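Local coordinates for protein pyridoxine 4-oxidase (Mesorhizobium loti, PDB 4HA6) that oxidises pyridoxine to pyridoxal, using FAD as cofactor and molecular oxygen as electron acceptor, and belongs to the GMC oxidoreductase family, at residues A328-I333 with I362-S367; L166-G171 with I178-N183; A340-E345 with S357-I362; N298-R303 with A404-G409. All blocks are in the same frame, centred on the assembly; numbering follows the deposited sequence.

Contact 1: A328-I333 with I362-S367; sequences AGQPEI and ITHPTS
The carbonyl of Glu332 takes the amide of Thr363 from well above its own plane rather than on a lone pair: the N-to-O distance is 3.0 Å and the C=O...N angle 123°. The same Glu332 O accepts a hydrogen bond from water 1, which in turn accepts one from His364 N, making a second link one residue further along. Beyond it the imidazole of His364 turns one edge to the backbone, with CE1 3.1 Å from Pro331 O near the ring plane. Gln330, with CG anti to its backbone N (chi1 -172°), stretches out to bring its amide obliquely to this ring, the planes 50° apart and Gln330 CG 3.7 Å from His364 CE1. Both Gln330 NE2 and His364 NE2 are hydrogen-bonded to Asp99. With an alanine in place of Gln330, Asp99 would probably lose one of these partners and part of the imidazole be uncovered. Thr363 CG2 packs 3.9 Å from Pro331 CB, and Ile333 CG2 lies 4.3 Å from Ile362 CG2. Those isoleucines form a non-hydrogen-bonded antiparallel pair where strand 355-362 ends and strand 333-338 begins, beside a classic beta bulge in which Glu332 and Ile333 both stand opposite Met320.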
loop_
_atom_site.group_PDB
_atom_site.type_symbol
_atom_site.label_atom_id
_atom_site.label_comp_id
_atom_site.label_asym_id
_atom_site.label_seq_id
_atom_site.Cartn_x
_atom_site.Cartn_y
_atom_site.Cartn_z
ATOM N N ALA A 328 -11.455 -22.500 -3.204
ATOM C CA ALA A 328 -10.839 -21.539 -4.112
ATOM C C ALA A 328 -11.567 -20.198 -4.046
ATOM O O ALA A 328 -12.517 -20.027 -3.262
ATOM C CB ALA A 328 -10.862 -22.087 -5.536
ATOM N N GLY A 329 -11.128 -19.247 -4.867
ATOM C CA GLY A 329 -11.862 -17.998 -5.026
ATOM C C GLY A 329 -11.179 -16.798 -4.404
ATOM O O GLY A 329 -9.944 -16.756 -4.311
ATOM N N GLN A 330 -11.975 -15.822 -3.970
ATOM C CA GLN A 330 -11.428 -14.598 -3.392
ATOM C C GLN A 330 -10.915 -14.833 -1.979
ATOM O O GLN A 330 -11.611 -15.440 -1.162
ATOM C CB GLN A 330 -12.478 -13.501 -3.357
ATOM C CG GLN A 330 -11.900 -12.162 -2.943
ATOM C CD GLN A 330 -12.954 -11.107 -2.857
ATOM O OE1 GLN A 330 -14.084 -11.409 -2.486
ATOM N NE2 GLN A 330 -12.606 -9.851 -3.201
ATOM N N PRO A 331 -9.682 -14.381 -1.690
ATOM C CA PRO A 331 -9.151 -14.617 -0.338
ATOM C C PRO A 331 -10.019 -13.967 0.728
ATOM O O PRO A 331 -10.675 -12.958 0.445
ATOM C CB PRO A 331 -7.782 -13.924 -0.363
ATOM C CG PRO A 331 -7.371 -13.898 -1.824
ATOM C CD PRO A 331 -8.673 -13.811 -2.610
ATOM N N GLU A 332 -10.018 -14.538 1.933
ATOM C CA GLU A 332 -10.660 -13.904 3.086
ATOM C C GLU A 332 -9.651 -13.669 4.211
ATOM O O GLU A 332 -9.776 -12.717 4.982
ATOM C CB GLU A 332 -11.817 -14.761 3.613
ATOM C CG GLU A 332 -12.882 -15.058 2.588
ATOM C CD GLU A 332 -14.011 -15.876 3.173
ATOM O OE1 GLU A 332 -13.743 -16.997 3.677
ATOM O OE2 GLU A 332 -15.162 -15.386 3.135
ATOM N N ILE A 333 -8.658 -14.548 4.317
ATOM C CA ILE A 333 -7.600 -14.375 5.311
ATOM C C ILE A 333 -6.247 -14.647 4.663
ATOM O O ILE A 333 -6.173 -15.068 3.501
ATOM C CB ILE A 333 -7.782 -15.306 6.552
ATOM C CG1 ILE A 333 -7.798 -16.778 6.121
ATOM C CG2 ILE A 333 -9.039 -14.965 7.345
ATOM C CD1 ILE A 333 -8.118 -17.761 7.250
ATOM N N ILE A 362 -6.578 -10.389 7.932
ATOM C CA ILE A 362 -7.781 -10.569 7.120
ATOM C C ILE A 362 -7.602 -9.739 5.856
ATOM O O ILE A 362 -6.927 -8.696 5.876
ATOM C CB ILE A 362 -9.073 -10.144 7.867
ATOM C CG1 ILE A 362 -9.023 -8.655 8.259
ATOM C CG2 ILE A 362 -9.283 -11.032 9.090
ATOM C CD1 ILE A 362 -10.336 -8.150 8.816
ATOM N N THR A 363 -8.186 -10.187 4.750
ATOM C CA THR A 363 -7.817 -9.586 3.467
ATOM C C THR A 363 -8.704 -8.443 3.028
ATOM O O THR A 363 -8.276 -7.607 2.222
ATOM C CB THR A 363 -7.802 -10.626 2.342
ATOM O OG1 THR A 363 -9.007 -11.398 2.400
ATOM C CG2 THR A 363 -6.597 -11.544 2.479
ATOM N N HIS A 364 -9.944 -8.409 3.523
ATOM C CA HIS A 364 -10.900 -7.373 3.109
ATOM C C HIS A 364 -11.659 -6.825 4.328
ATOM O O HIS A 364 -12.847 -7.109 4.505
ATOM C CB HIS A 364 -11.881 -7.956 2.083
ATOM C CG HIS A 364 -11.214 -8.505 0.860
ATOM N ND1 HIS A 364 -10.759 -9.803 0.781
ATOM C CD2 HIS A 364 -10.873 -7.916 -0.316
ATOM C CE1 HIS A 364 -10.203 -10.003 -0.403
ATOM N NE2 HIS A 364 -10.247 -8.869 -1.083
ATOM N N PRO A 365 -10.978 -6.037 5.182
ATOM C CA PRO A 365 -11.657 -5.513 6.382
ATOM C C PRO A 365 -12.865 -4.659 6.016
ATOM O O PRO A 365 -12.817 -3.918 5.012
ATOM C CB PRO A 365 -10.585 -4.627 7.044
ATOM C CG PRO A 365 -9.586 -4.308 5.933
ATOM C CD PRO A 365 -9.591 -5.548 5.058
ATOM N N THR A 366 -13.934 -4.778 6.801
ATOM C CA THR A 366 -15.136 -3.996 6.557
ATOM C C THR A 366 -15.163 -2.746 7.406
ATOM O O THR A 366 -15.974 -1.865 7.146
ATOM C CB THR A 366 -16.451 -4.807 6.758
ATOM O OG1 THR A 366 -16.582 -5.199 8.130
ATOM C CG2 THR A 366 -16.441 -6.037 5.891
ATOM N N SER A 367 -14.290 -2.657 8.417
ATOM C CA SER A 367 -14.151 -1.411 9.179
ATOM C C SER A 367 -13.706 -0.263 8.269
ATOM O O SER A 367 -13.066 -0.483 7.230
ATOM C CB SER A 367 -13.153 -1.566 10.337
ATOM O OG SER A 367 -13.516 -2.652 11.176
HETATM O O HOH W 1 -11.477 -10.505 4.835
#

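Contact 2: L166-G171 with I178-N183; sequences LPRLEG and IGVTPN
A single beta bridge between Arg168 and Val180 ties together the long loop that joins helix 152-163 to strand 187-188. Val180 supplies both bonds: its N reaches Pro167 O at 2.8 Å, almost in line with the carbonyl, while its O receives Leu169 N in a nearly straight bond (2.9 Å, 177°). Gly179 sits hard against the other segment, its CA 3.1 Å from Pro167 O, and a CB there would collide with that oxygen and with Leu169 CG. The two methyls of Leu166 divide between Val180 and Ile178, crossing each side chain at about a right angle: CD1 meets Val180 CG1 at 3.6 Å, and CD2 meets Ile178 CG2 at 3.9 Å. Leu169 lays CD1 against Ile178 O. Further along, Thr181 holds OG1 anti to its N (chi1 180°), where it accepts from Gly171 N at 2.9 Å and donates to Pro182 O. This two-way grip extends the pairing where no backbone bridge follows. The guanidinium of Arg168 is drawn off to Glu159 of helix 152-163. With Val180 bonded to the residues that flank Arg168, the pattern is that of an isolated parallel bridge, and Gly179 and Asn183 join it to strand 314-320 by backbone bonds.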
loop_
_atom_site.group_PDB
_atom_site.type_symbol
_atom_site.label_atom_id
_atom_site.label_comp_id
_atom_site.label_asym_id
_atom_site.label_seq_id
_atom_site.Cartn_x
_atom_site.Cartn_y
_atom_site.Cartn_z
ATOM N N LEU A 166 -3.877 -26.465 0.036
ATOM C CA LEU A 166 -3.634 -25.258 -0.761
ATOM C C LEU A 166 -2.838 -25.572 -2.028
ATOM O O LEU A 166 -1.790 -26.208 -1.965
ATOM C CB LEU A 166 -2.893 -24.199 0.062
ATOM C CG LEU A 166 -3.680 -23.508 1.175
ATOM C CD1 LEU A 166 -2.730 -22.775 2.115
ATOM C CD2 LEU A 166 -4.708 -22.537 0.589
ATOM N N PRO A 167 -3.325 -25.108 -3.188
ATOM C CA PRO A 167 -2.604 -25.365 -4.441
ATOM C C PRO A 167 -1.289 -24.584 -4.549
ATOM O O PRO A 167 -1.121 -23.499 -3.963
ATOM C CB PRO A 167 -3.596 -24.911 -5.522
ATOM C CG PRO A 167 -4.491 -23.917 -4.830
ATOM C CD PRO A 167 -4.603 -24.402 -3.407
ATOM N N ARG A 168 -0.346 -25.146 -5.291
ATOM C CA ARG A 168 0.937 -24.494 -5.482
ATOM C C ARG A 168 0.853 -23.509 -6.642
ATOM O O ARG A 168 0.518 -23.880 -7.770
ATOM C CB ARG A 168 2.034 -25.530 -5.743
ATOM C CG ARG A 168 3.027 -25.672 -4.603
ATOM C CD ARG A 168 4.403 -26.147 -5.091
ATOM N NE ARG A 168 5.337 -26.314 -3.978
ATOM C CZ ARG A 168 5.275 -27.322 -3.109
ATOM N NH1 ARG A 168 4.323 -28.241 -3.225
ATOM N NH2 ARG A 168 6.151 -27.408 -2.118
ATOM N N LEU A 169 1.148 -22.248 -6.355
ATOM C CA LEU A 169 1.054 -21.196 -7.353
ATOM C C LEU A 169 2.456 -20.755 -7.754
ATOM O O LEU A 169 3.427 -21.007 -7.035
ATOM C CB LEU A 169 0.304 -19.996 -6.775
ATOM C CG LEU A 169 -1.105 -20.182 -6.195
ATOM C CD1 LEU A 169 -1.595 -18.885 -5.547
ATOM C CD2 LEU A 169 -2.071 -20.622 -7.271
ATOM N N GLU A 170 2.557 -20.099 -8.905
ATOM C CA GLU A 170 3.770 -19.391 -9.268
ATOM C C GLU A 170 3.544 -17.888 -9.121
ATOM O O GLU A 170 3.271 -17.195 -10.111
ATOM C CB GLU A 170 4.166 -19.690 -10.710
ATOM C CG GLU A 170 4.810 -21.027 -10.958
ATOM C CD GLU A 170 5.561 -21.001 -12.275
ATOM O OE1 GLU A 170 4.919 -21.208 -13.327
ATOM O OE2 GLU A 170 6.781 -20.719 -12.264
ATOM N N GLY A 171 3.682 -17.379 -7.896
ATOM C CA GLY A 171 3.353 -15.992 -7.620
ATOM C C GLY A 171 1.848 -15.869 -7.459
ATOM O O GLY A 171 1.121 -16.844 -7.682
ATOM N N ILE A 178 -5.363 -17.552 -4.108
ATOM C CA ILE A 178 -5.380 -18.524 -3.010
ATOM C C ILE A 178 -4.455 -19.681 -3.349
ATOM O O ILE A 178 -4.572 -20.276 -4.424
ATOM C CB ILE A 178 -6.796 -19.090 -2.763
ATOM C CG1 ILE A 178 -7.651 -18.084 -1.991
ATOM C CG2 ILE A 178 -6.736 -20.389 -1.988
ATOM C CD1 ILE A 178 -9.059 -18.568 -1.750
ATOM N N GLY A 179 -3.538 -20.002 -2.439
ATOM C CA GLY A 179 -2.595 -21.091 -2.672
ATOM C C GLY A 179 -1.330 -20.861 -1.864
ATOM O O GLY A 179 -1.342 -20.048 -0.933
ATOM N N VAL A 180 -0.253 -21.574 -2.201
ATOM C CA VAL A 180 1.035 -21.381 -1.535
ATOM C C VAL A 180 2.106 -21.058 -2.578
ATOM O O VAL A 180 2.083 -21.615 -3.678
ATOM C CB VAL A 180 1.453 -22.600 -0.672
ATOM C CG1 VAL A 180 0.532 -22.752 0.534
ATOM C CG2 VAL A 180 1.470 -23.878 -1.501
ATOM N N THR A 181 3.010 -20.131 -2.242
ATOM C CA THR A 181 4.018 -19.646 -3.188
ATOM C C THR A 181 4.920 -18.651 -2.478
ATOM O O THR A 181 4.473 -17.948 -1.567
ATOM C CB THR A 181 3.363 -18.955 -4.436
ATOM O OG1 THR A 181 4.371 -18.486 -5.349
ATOM C CG2 THR A 181 2.507 -17.782 -4.015
ATOM N N PRO A 182 6.203 -18.593 -2.875
ATOM C CA PRO A 182 7.003 -17.445 -2.433
ATOM C C PRO A 182 6.397 -16.169 -3.008
ATOM O O PRO A 182 5.890 -16.207 -4.136
ATOM C CB PRO A 182 8.372 -17.687 -3.092
ATOM C CG PRO A 182 8.406 -19.149 -3.424
ATOM C CD PRO A 182 6.976 -19.539 -3.704
ATOM N N ASN A 183 6.438 -15.067 -2.263
ATOM C CA ASN A 183 5.989 -13.786 -2.798
ATOM C C ASN A 183 6.825 -13.371 -3.995
ATOM O O ASN A 183 8.046 -13.509 -3.973
ATOM C CB ASN A 183 6.098 -12.689 -1.735
ATOM C CG ASN A 183 5.331 -13.023 -0.470
ATOM O OD1 ASN A 183 4.351 -13.756 -0.512
ATOM N ND2 ASN A 183 5.784 -12.490 0.664
#

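Contact 3: A340-E345 with S357-I362; sequences APIVSE and SLLFGI
Ser357 points its side chain straight at the backbone of Ile342, whereas Ile342 and Leu359 meet only at the ends of their branches. In Ser357 the hydroxyl is anti to the carbonyl carbon (chi1 -75°), which turns OG out from the strand and across to Ile342 O, to which it donates at 2.8 Å. It approaches from above the carbonyl plane, 43° out of it and at a C=O...O angle of 118°. Ser357 CB follows it to 3.5 Å from Ile342 O. Two residues along the strand, Leu359 leans its tip toward the loop, and its CD2 comes to 4.3 Å from Ile342 CG2, a light apolar touch. Pro341 is the centre of an inverse gamma turn, closed by a weak bond from Ile342 N to Ala340 O, which bends the loop as it passes the serine. Replacing Ser357 by an alanine would probably leave Ile342 O without this hydroxyl and open a small gap beside it. Ser357 and Leu359 also pair through their backbones with strand 333-338, and the side chain of Leu359 comes within about 5 Å of the bound pyridoxamine. The chemistry implies that between these two segments the one polar link is the serine hydroxyl, joined by a light apolar touch, while the Ser344 backbone bonds to Ala296 of strand 293-302.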
loop_
_atom_site.group_PDB
_atom_site.type_symbol
_atom_site.label_atom_id
_atom_site.label_comp_id
_atom_site.label_asym_id
_atom_site.label_seq_id
_atom_site.Cartn_x
_atom_site.Cartn_y
_atom_site.Cartn_z
ATOM N N ALA A 340 11.872 -13.525 10.288
ATOM C CA ALA A 340 12.230 -12.780 11.502
ATOM C C ALA A 340 11.167 -12.936 12.594
ATOM O O ALA A 340 9.970 -12.936 12.304
ATOM C CB ALA A 340 12.417 -11.323 11.180
ATOM N N PRO A 341 11.603 -13.046 13.858
ATOM C CA PRO A 341 10.697 -13.241 15.005
ATOM C C PRO A 341 9.870 -11.983 15.342
ATOM O O PRO A 341 10.045 -11.393 16.407
ATOM C CB PRO A 341 11.656 -13.576 16.153
ATOM C CG PRO A 341 12.962 -12.910 15.759
ATOM C CD PRO A 341 13.026 -13.031 14.257
ATOM N N ILE A 342 8.963 -11.608 14.445
ATOM C CA ILE A 342 8.241 -10.339 14.530
ATOM C C ILE A 342 7.085 -10.321 15.549
ATOM O O ILE A 342 6.154 -11.111 15.455
ATOM C CB ILE A 342 7.721 -9.940 13.129
ATOM C CG1 ILE A 342 8.905 -9.653 12.194
ATOM C CG2 ILE A 342 6.767 -8.754 13.214
ATOM C CD1 ILE A 342 8.515 -9.144 10.814
ATOM N N VAL A 343 7.150 -9.422 16.529
ATOM C CA VAL A 343 6.042 -9.255 17.468
ATOM C C VAL A 343 5.716 -7.773 17.622
ATOM O O VAL A 343 6.562 -6.921 17.332
ATOM C CB VAL A 343 6.352 -9.848 18.861
ATOM C CG1 VAL A 343 6.773 -11.308 18.749
ATOM C CG2 VAL A 343 7.432 -9.035 19.562
ATOM N N SER A 344 4.498 -7.462 18.073
ATOM C CA SER A 344 4.125 -6.068 18.339
ATOM C C SER A 344 4.832 -5.570 19.595
ATOM O O SER A 344 5.511 -6.344 20.275
ATOM C CB SER A 344 2.612 -5.943 18.537
ATOM O OG SER A 344 2.228 -6.500 19.787
ATOM N N GLU A 345 4.668 -4.287 19.912
ATOM C CA GLU A 345 5.246 -3.740 21.138
ATOM C C GLU A 345 4.638 -4.350 22.405
ATOM O O GLU A 345 5.192 -4.189 23.490
ATOM C CB GLU A 345 5.122 -2.214 21.183
ATOM C CG GLU A 345 3.774 -1.706 21.676
ATOM C CD GLU A 345 2.655 -1.840 20.642
ATOM O OE1 GLU A 345 2.916 -2.292 19.504
ATOM O OE2 GLU A 345 1.504 -1.483 20.976
ATOM N N SER A 357 8.007 -15.987 13.359
ATOM C CA SER A 357 6.600 -15.682 13.553
ATOM C C SER A 357 5.836 -16.004 12.289
ATOM O O SER A 357 6.338 -15.793 11.182
ATOM C CB SER A 357 6.396 -14.197 13.867
ATOM O OG SER A 357 6.784 -13.875 15.185
ATOM N N LEU A 358 4.628 -16.529 12.460
ATOM C CA LEU A 358 3.672 -16.604 11.371
ATOM C C LEU A 358 2.749 -15.411 11.573
ATOM O O LEU A 358 2.195 -15.214 12.661
ATOM C CB LEU A 358 2.876 -17.908 11.409
ATOM C CG LEU A 358 3.639 -19.235 11.426
ATOM C CD1 LEU A 358 2.703 -20.354 11.035
ATOM C CD2 LEU A 358 4.865 -19.223 10.529
ATOM N N LEU A 359 2.612 -14.598 10.537
ATOM C CA LEU A 359 1.793 -13.411 10.622
ATOM C C LEU A 359 0.432 -13.782 10.064
ATOM O O LEU A 359 0.331 -14.609 9.151
ATOM C CB LEU A 359 2.444 -12.284 9.826
ATOM C CG LEU A 359 3.922 -12.081 10.182
ATOM C CD1 LEU A 359 4.578 -11.069 9.267
ATOM C CD2 LEU A 359 4.074 -11.657 11.642
ATOM N N PHE A 360 -0.623 -13.217 10.633
ATOM C CA PHE A 360 -1.974 -13.615 10.232
ATOM C C PHE A 360 -2.812 -12.352 10.118
ATOM O O PHE A 360 -2.641 -11.398 10.913
ATOM C CB PHE A 360 -2.568 -14.642 11.215
ATOM C CG PHE A 360 -2.599 -14.167 12.647
ATOM C CD1 PHE A 360 -1.520 -14.404 13.498
ATOM C CD2 PHE A 360 -3.702 -13.460 13.134
ATOM C CE1 PHE A 360 -1.530 -13.947 14.824
ATOM C CE2 PHE A 360 -3.731 -12.999 14.465
ATOM C CZ PHE A 360 -2.636 -13.242 15.306
ATOM N N GLY A 361 -3.678 -12.307 9.108
ATOM C CA GLY A 361 -4.425 -11.086 8.831
ATOM C C GLY A 361 -5.732 -11.402 8.135
ATOM O O GLY A 361 -5.978 -12.564 7.798
ATOM N N ILE A 362 -6.578 -10.389 7.932
ATOM C CA ILE A 362 -7.781 -10.569 7.120
ATOM C C ILE A 362 -7.602 -9.739 5.856
ATOM O O ILE A 362 -6.927 -8.696 5.876
ATOM C CB ILE A 362 -9.073 -10.144 7.867
ATOM C CG1 ILE A 362 -9.023 -8.655 8.259
ATOM C CG2 ILE A 362 -9.283 -11.032 9.090
ATOM C CD1 ILE A 362 -10.336 -8.150 8.816
#

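Contact 4: N298-R303 with A404-G409; sequences NLYAAR and ASRTIG
Asn298 and Ser405 meet because each extends its side chain anti to its own backbone N (chi1 -169° for the asparagine), bringing the amide oxygen of one up to the hydroxyl of the other. Ser405 OG donates to Asn298 OD1 at 3.0 Å, in the carbonyl plane and on a lone pair. A second hydroxyl reaches the same oxygen from above that plane: Tyr300 OH, two residues along the strand, donates to Asn298 OD1 at 2.6 Å. The other end of the amide is occupied as well, since Asn298 ND2 gives hydrogen bonds to Leu423 O and Glu421. Gripped at both ends, the amide has its rotation fixed within a buried interface. The contact lays helix 392-409 against the antiparallel sheet of the substrate-binding part of the GMC oxidoreductase fold, with helix 404-409 and strand 298-302 running only 21° from parallel and their axes 9.5 Å apart at closest approach. Glycine suits the last position of the helical segment: Tyr300 OH presses to 3.3 Å from Gly409 CA, in the space a CB would need. The tyrosine ring also makes an edge-to-face contact with His410. Arg406 sends its chain past the asparagine, CG 3.4 Å from Asn298 OD1, before bending; its guanidinium stands almost perpendicular to the amide, the planes 87° apart. Arg406 NE forms a salt bridge with Glu421 of strand 418-421, the carboxylate that also accepts from Asn298 ND2.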
loop_
_atom_site.group_PDB
_atom_site.type_symbol
_atom_site.label_atom_id
_atom_site.label_comp_id
_atom_site.label_asym_id
_atom_site.label_seq_id
_atom_site.Cartn_x
_atom_site.Cartn_y
_atom_site.Cartn_z
ATOM N N ASN A 298 1.851 -15.206 15.529
ATOM C CA ASN A 298 1.873 -16.604 15.961
ATOM C C ASN A 298 3.369 -16.976 16.067
ATOM O O ASN A 298 3.969 -17.474 15.107
ATOM C CB ASN A 298 1.129 -17.458 14.923
ATOM C CG ASN A 298 0.847 -18.873 15.392
ATOM O OD1 ASN A 298 0.490 -19.739 14.582
ATOM N ND2 ASN A 298 0.982 -19.117 16.696
ATOM N N LEU A 299 3.963 -16.681 17.229
ATOM C CA LEU A 299 5.411 -16.734 17.452
ATOM C C LEU A 299 5.860 -18.131 17.888
ATOM O O LEU A 299 5.310 -18.681 18.850
ATOM C CB LEU A 299 5.775 -15.741 18.563
ATOM C CG LEU A 299 7.124 -15.016 18.630
ATOM C CD1 LEU A 299 7.747 -15.117 20.039
ATOM C CD2 LEU A 299 8.093 -15.449 17.534
ATOM N N TYR A 300 6.860 -18.686 17.200
ATOM C CA TYR A 300 7.383 -20.033 17.508
ATOM C C TYR A 300 8.857 -20.030 17.903
ATOM O O TYR A 300 9.706 -19.485 17.187
ATOM C CB TYR A 300 7.214 -20.966 16.299
ATOM C CG TYR A 300 5.775 -21.236 15.954
ATOM C CD1 TYR A 300 5.108 -22.321 16.508
ATOM C CD2 TYR A 300 5.066 -20.387 15.094
ATOM C CE1 TYR A 300 3.769 -22.577 16.212
ATOM C CE2 TYR A 300 3.723 -20.632 14.788
ATOM C CZ TYR A 300 3.085 -21.731 15.354
ATOM O OH TYR A 300 1.764 -21.995 15.069
ATOM N N ALA A 301 9.174 -20.663 19.028
ATOM C CA ALA A 301 10.570 -20.901 19.372
ATOM C C ALA A 301 11.138 -21.868 18.337
ATOM O O ALA A 301 10.481 -22.858 17.985
ATOM C CB ALA A 301 10.681 -21.498 20.778
ATOM N N ALA A 302 12.344 -21.596 17.842
ATOM C CA ALA A 302 12.940 -22.480 16.836
ATOM C C ALA A 302 13.795 -23.579 17.463
ATOM O O ALA A 302 14.483 -23.348 18.462
ATOM C CB ALA A 302 13.742 -21.690 15.815
ATOM N N ARG A 303 13.750 -24.761 16.848
ATOM C CA ARG A 303 14.469 -25.949 17.305
ATOM C C ARG A 303 15.953 -25.844 16.951
ATOM O O ARG A 303 16.785 -26.592 17.467
ATOM C CB ARG A 303 13.870 -27.201 16.638
ATOM C CG ARG A 303 14.194 -28.508 17.346
ATOM C CD ARG A 303 13.586 -29.701 16.623
ATOM N NE ARG A 303 14.059 -29.732 15.262
ATOM C CZ ARG A 303 15.145 -30.384 14.870
ATOM N NH1 ARG A 303 15.863 -31.107 15.735
ATOM N NH2 ARG A 303 15.501 -30.324 13.602
ATOM N N ALA A 404 -6.093 -20.413 11.410
ATOM C CA ALA A 404 -5.467 -21.011 10.240
ATOM C C ALA A 404 -3.964 -21.054 10.463
ATOM O O ALA A 404 -3.295 -22.029 10.102
ATOM C CB ALA A 404 -5.808 -20.234 8.987
ATOM N N SER A 405 -3.446 -19.990 11.075
ATOM C CA SER A 405 -2.012 -19.851 11.312
ATOM C C SER A 405 -1.486 -20.950 12.234
ATOM O O SER A 405 -0.424 -21.543 11.991
ATOM C CB SER A 405 -1.722 -18.482 11.941
ATOM O OG SER A 405 -0.330 -18.304 12.111
ATOM N N ARG A 406 -2.207 -21.202 13.316
ATOM C CA ARG A 406 -1.760 -22.213 14.261
ATOM C C ARG A 406 -1.833 -23.614 13.641
ATOM O O ARG A 406 -0.929 -24.420 13.850
ATOM C CB ARG A 406 -2.545 -22.104 15.567
ATOM C CG ARG A 406 -2.374 -20.722 16.228
ATOM C CD ARG A 406 -3.039 -20.667 17.587
ATOM N NE ARG A 406 -2.304 -21.471 18.552
ATOM C CZ ARG A 406 -2.841 -21.996 19.648
ATOM N NH1 ARG A 406 -4.127 -21.803 19.915
ATOM N NH2 ARG A 406 -2.095 -22.718 20.472
ATOM N N THR A 407 -2.873 -23.880 12.848
ATOM C CA THR A 407 -2.989 -25.167 12.152
ATOM C C THR A 407 -1.755 -25.378 11.265
ATOM O O THR A 407 -1.086 -26.419 11.342
ATOM C CB THR A 407 -4.290 -25.268 11.313
ATOM O OG1 THR A 407 -5.427 -25.167 12.181
ATOM C CG2 THR A 407 -4.371 -26.593 10.569
ATOM N N ILE A 408 -1.435 -24.383 10.443
ATOM C CA ILE A 408 -0.244 -24.463 9.599
ATOM C C ILE A 408 1.014 -24.564 10.458
ATOM O O ILE A 408 1.853 -25.434 10.223
ATOM C CB ILE A 408 -0.111 -23.272 8.641
ATOM C CG1 ILE A 408 -1.264 -23.269 7.629
ATOM C CG2 ILE A 408 1.242 -23.333 7.921
ATOM C CD1 ILE A 408 -1.399 -21.976 6.846
ATOM N N GLY A 409 1.134 -23.687 11.456
ATOM C CA GLY A 409 2.296 -23.675 12.334
ATOM C C GLY A 409 2.664 -25.003 12.990
ATOM O O GLY A 409 3.848 -25.276 13.225
#

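Overall arrangement
Along the chain contact 2 comes first and is complete before the others begin; contact 4 then encloses contact 1, which in turn encloses contact 3. Contacts 3 and 4 are the nearest neighbours, their centres 10 Å apart, since strands 355-362 and 293-302 adjoin in one antiparallel sheet. Contact 1 shares Ile362 with contact 3 and lies at the opposite end of strand 355-362, where Ile333 also touches Ala404 of helix 392-409. Contact 2 centres 16 Å from contact 1 and reaches it through Ile178 against Gly329. Together they join the antiparallel sheet, helix 392-409 and the flanking loops; of the four, contact 3 comes nearest the bound pyridoxamine.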